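Local coordinates for protein tryptophan decarboxylase 1 (Oryza sativa subsp. japonica, PDB 6KHP) that decarboxylates L-tryptophan to tryptamine and 5-hydroxy-L-tryptophan to serotonin with the help of pyridoxal 5'-phosphate, working as a homodimer, at residues G126-A131 / D372-Q377. Residues are numbered along the deposited sequence; the frame is centred on the assembly and turned at random.
Sequences GFTWQA and DLKDMQ. With TSS (2-(1H-indol-3-yl)ethanamine), chain D.
Two loops meet here in a buried, mainly polar contact beside the tryptamine site of this PLP-dependent group II decarboxylase: Phe127 and Thr128, between helices 110-122 and 133-149, lie against Asp372 and Lys374, which precede helix 386-420. Lys374, in the short 3-10 turn 373-375, donates a hydrogen bond from its backbone N to Phe127 O (3.1 Å), meeting a lone pair in the carbonyl plane. With CG set between its own backbone N and carbonyl carbon (chi1 65°), the Lys374 chain starts out alongside the same oxygen, CG 3.2 Å from Phe127 O, then bends at its far end to carry NZ to Asp375 OD1 in a salt bridge and to the carbonyl of Thr355. Phe127 turns its ring away from the turn, and CE2 comes within 3.6 Å of CB of the tryptamine, while Phe103 of the second subunit packs edge-to-face with the Phe127 ring; Val380 and Gly381, which bind PLP, are also close by. Asp372 runs alongside Thr128. Its carboxylate is held at both oxygens, OD2 by Ser365 and OD1 by two donors. A water that accepts from Gln130 N donates to Asp372 OD1 (3.0 Å), and a second water bridges Gly126 O and Leu373 N. Thr128 OG1 accepts from Ala131 N three residues on, an ST motif within its own loop. The other donor to Asp372 OD1 is Trp129 N, 3.0 Å away on the anti side and 23° out of the carboxylate plane.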
ATOM      1  N   GLY A 126       3.242   1.347  36.282  1.00 24.36           N
ATOM      2  CA  GLY A 126       3.132   1.251  37.723  1.00 22.65           C
ATOM      3  C   GLY A 126       4.115   0.327  38.412  1.00 25.99           C
ATOM      4  O   GLY A 126       3.696  -0.515  39.214  1.00 26.67           O
ATOM      5  N   PHE A 127       5.417   0.486  38.150  1.00 24.23           N
ATOM      6  CA  PHE A 127       6.388  -0.435  38.744  1.00 25.64           C
ATOM      7  C   PHE A 127       6.426  -0.319  40.266  1.00 26.59           C
ATOM      8  O   PHE A 127       6.613  -1.324  40.953  1.00 26.32           O
ATOM      9  CB  PHE A 127       7.785  -0.211  38.156  1.00 26.89           C
ATOM     10  CG  PHE A 127       8.073   1.215  37.719  1.00 23.29           C
ATOM     11  CD1 PHE A 127       8.303   2.218  38.656  1.00 26.74           C
ATOM     12  CD2 PHE A 127       8.176   1.527  36.383  1.00 24.02           C
ATOM     13  CE1 PHE A 127       8.610   3.517  38.261  1.00 25.68           C
ATOM     14  CE2 PHE A 127       8.470   2.823  35.969  1.00 26.86           C
ATOM     15  CZ  PHE A 127       8.685   3.820  36.907  1.00 27.16           C
ATOM     16  N   THR A 128       6.237   0.886  40.808  1.00 28.14           N
ATOM     17  CA  THR A 128       6.094   1.109  42.241  1.00 25.84           C
ATOM     18  C   THR A 128       4.725   1.717  42.532  1.00 28.50           C
ATOM     19  O   THR A 128       4.049   2.244  41.635  1.00 26.58           O
ATOM     20  CB  THR A 128       7.184   2.050  42.783  1.00 24.80           C
ATOM     21  OG1 THR A 128       7.096   3.315  42.103  1.00 24.95           O
ATOM     22  CG2 THR A 128       8.585   1.446  42.584  1.00 24.07           C
ATOM     23  N   TRP A 129       4.324   1.643  43.807  1.00 24.94           N
ATOM     24  CA  TRP A 129       3.116   2.339  44.239  1.00 23.29           C
ATOM     25  C   TRP A 129       3.217   3.832  43.923  1.00 27.07           C
ATOM     26  O   TRP A 129       2.288   4.417  43.357  1.00 23.73           O
ATOM     27  CB  TRP A 129       2.875   2.099  45.737  1.00 23.29           C
ATOM     28  CG  TRP A 129       1.702   2.897  46.326  1.00 26.44           C
ATOM     29  CD1 TRP A 129       0.403   2.482  46.445  1.00 27.39           C
ATOM     30  CD2 TRP A 129       1.741   4.224  46.862  1.00 22.52           C
ATOM     31  NE1 TRP A 129      -0.367   3.467  47.016  1.00 25.00           N
ATOM     32  CE2 TRP A 129       0.431   4.546  47.285  1.00 26.15           C
ATOM     33  CE3 TRP A 129       2.757   5.173  47.032  1.00 25.52           C
ATOM     34  CZ2 TRP A 129       0.110   5.773  47.865  1.00 23.83           C
ATOM     35  CZ3 TRP A 129       2.435   6.399  47.612  1.00 26.42           C
ATOM     36  CH2 TRP A 129       1.123   6.684  48.018  1.00 25.25           C
ATOM     37  N   GLN A 130       4.373   4.445  44.216  1.00 27.38           N
ATOM     38  CA  GLN A 130       4.560   5.872  43.956  1.00 24.65           C
ATOM     39  C   GLN A 130       4.433   6.213  42.475  1.00 27.02           C
ATOM     40  O   GLN A 130       3.947   7.302  42.133  1.00 23.55           O
ATOM     41  CB  GLN A 130       5.927   6.333  44.471  1.00 23.27           C
ATOM     42  CG  GLN A 130       6.110   7.858  44.478  1.00 23.36           C
ATOM     43  CD  GLN A 130       4.997   8.554  45.259  1.00 29.23           C
ATOM     44  OE1 GLN A 130       3.942   8.897  44.710  1.00 30.01           O
ATOM     45  NE2 GLN A 130       5.218   8.738  46.550  1.00 26.36           N
ATOM     46  N   ALA A 131       4.874   5.311  41.584  1.00 28.00           N
ATOM     47  CA  ALA A 131       4.792   5.566  40.142  1.00 27.40           C
ATOM     48  C   ALA A 131       3.363   5.790  39.662  1.00 30.62           C
ATOM     49  O   ALA A 131       3.178   6.382  38.588  1.00 33.73           O
ATOM     50  CB  ALA A 131       5.411   4.420  39.340  1.00 24.40           C
ATOM     51  N   ASP A 372       5.373  -2.926  45.965  1.00 27.76           N
ATOM     52  CA  ASP A 372       5.693  -2.496  44.613  1.00 27.32           C
ATOM     53  C   ASP A 372       5.588  -3.710  43.703  1.00 26.39           C
ATOM     54  O   ASP A 372       6.295  -4.699  43.901  1.00 26.91           O
ATOM     55  CB  ASP A 372       7.088  -1.881  44.574  1.00 26.80           C
ATOM     56  CG  ASP A 372       7.219  -0.676  45.503  1.00 28.71           C
ATOM     57  OD1 ASP A 372       6.283   0.159  45.528  1.00 25.70           O
ATOM     58  OD2 ASP A 372       8.246  -0.559  46.206  1.00 29.78           O
ATOM     59  N   LEU A 373       4.695  -3.652  42.719  1.00 24.79           N
ATOM     60  CA  LEU A 373       4.353  -4.877  42.016  1.00 26.60           C
ATOM     61  C   LEU A 373       5.430  -5.304  41.028  1.00 27.07           C
ATOM     62  O   LEU A 373       5.394  -6.441  40.547  1.00 26.64           O
ATOM     63  CB  LEU A 373       2.981  -4.725  41.344  1.00 26.83           C
ATOM     64  CG  LEU A 373       1.824  -4.704  42.371  1.00 28.09           C
ATOM     65  CD1 LEU A 373       0.477  -4.407  41.738  1.00 22.44           C
ATOM     66  CD2 LEU A 373       1.751  -6.015  43.184  1.00 24.61           C
ATOM     67  N   LYS A 374       6.420  -4.454  40.756  1.00 25.10           N
ATOM     68  CA  LYS A 374       7.612  -4.958  40.082  1.00 24.87           C
ATOM     69  C   LYS A 374       8.253  -6.102  40.860  1.00 27.69           C
ATOM     70  O   LYS A 374       8.905  -6.963  40.260  1.00 26.96           O
ATOM     71  CB  LYS A 374       8.622  -3.834  39.876  1.00 26.28           C
ATOM     72  CG  LYS A 374       9.203  -3.232  41.153  1.00 24.43           C
ATOM     73  CD  LYS A 374      10.432  -2.381  40.803  1.00 25.37           C
ATOM     74  CE  LYS A 374      11.147  -1.876  42.042  1.00 34.75           C
ATOM     75  NZ  LYS A 374      11.994  -2.956  42.608  1.00 32.69           N
ATOM     76  N   ASP A 375       8.073  -6.146  42.186  1.00 23.08           N
ATOM     77  CA  ASP A 375       8.676  -7.218  42.969  1.00 24.65           C
ATOM     78  C   ASP A 375       7.817  -8.478  42.998  1.00 24.57           C
ATOM     79  O   ASP A 375       8.135  -9.413  43.740  1.00 27.91           O
ATOM     80  CB  ASP A 375       8.957  -6.748  44.399  1.00 24.29           C
ATOM     81  CG  ASP A 375       9.880  -5.528  44.459  1.00 24.85           C
ATOM     82  OD1 ASP A 375      10.715  -5.325  43.552  1.00 24.90           O
ATOM     83  OD2 ASP A 375       9.763  -4.763  45.430  1.00 24.27           O
ATOM     84  N   MET A 376       6.738  -8.519  42.216  1.00 24.72           N
ATOM     85  CA  MET A 376       5.895  -9.700  42.103  1.00 25.53           C
ATOM     86  C   MET A 376       5.874 -10.254  40.686  1.00 25.87           C
ATOM     87  O   MET A 376       5.017 -11.087  40.370  1.00 26.70           O
ATOM     88  CB  MET A 376       4.464  -9.387  42.553  1.00 28.07           C
ATOM     89  CG  MET A 376       4.332  -8.972  44.022  1.00 29.41           C
ATOM     90  SD  MET A 376       4.386 -10.374  45.152  1.00 35.48           S
ATOM     91  CE  MET A 376       2.869 -11.230  44.774  1.00 26.88           C
ATOM     92  N   GLN A 377       6.782  -9.811  39.820  1.00 24.00           N
ATOM     93  CA  GLN A 377       6.714 -10.160  38.406  1.00 27.28           C
ATOM     94  C   GLN A 377       8.132 -10.227  37.871  1.00 25.90           C
ATOM     95  O   GLN A 377       9.094  -9.930  38.583  1.00 23.75           O
ATOM     96  CB  GLN A 377       5.864  -9.141  37.626  1.00 25.04           C
ATOM     97  CG  GLN A 377       6.439  -7.739  37.658  1.00 24.02           C
ATOM     98  CD  GLN A 377       5.659  -6.740  36.826  1.00 27.52           C
ATOM     99  OE1 GLN A 377       4.434  -6.819  36.710  1.00 28.54           O
ATOM    100  NE2 GLN A 377       6.370  -5.778  36.250  1.00 25.90           N
TER
HETATM  101  N1  TSS D 602      13.102   2.190  35.480  1.00 47.39           N
HETATM  102  CA  TSS D 602      12.227   1.789  34.386  1.00 36.76           C
HETATM  103  CB  TSS D 602      11.406   2.954  33.826  1.00 40.54           C
HETATM  104  CG  TSS D 602      10.389   2.332  32.860  1.00 41.33           C
HETATM  105  CD1 TSS D 602      10.254   0.952  32.996  1.00 36.14           C
HETATM  106  NE1 TSS D 602       9.332   0.523  32.078  1.00 41.06           N
HETATM  107  CE2 TSS D 602       8.884   1.630  31.370  1.00 34.27           C
HETATM  108  CD2 TSS D 602       9.533   2.748  31.859  1.00 35.54           C
HETATM  109  CZ2 TSS D 602       7.944   1.761  30.326  1.00 31.73           C
HETATM  110  CH2 TSS D 602       7.681   3.017  29.782  1.00 30.27           C
HETATM  111  CZ3 TSS D 602       8.340   4.147  30.273  1.00 29.20           C
HETATM  112  CE3 TSS D 602       9.257   4.023  31.305  1.00 33.98           C
HETATM  113  O   HOH W   1       3.394  -1.109  42.097  1.00 21.90           O
HETATM  114  O   HOH W   2       6.047   3.150  46.009  1.00 22.18           O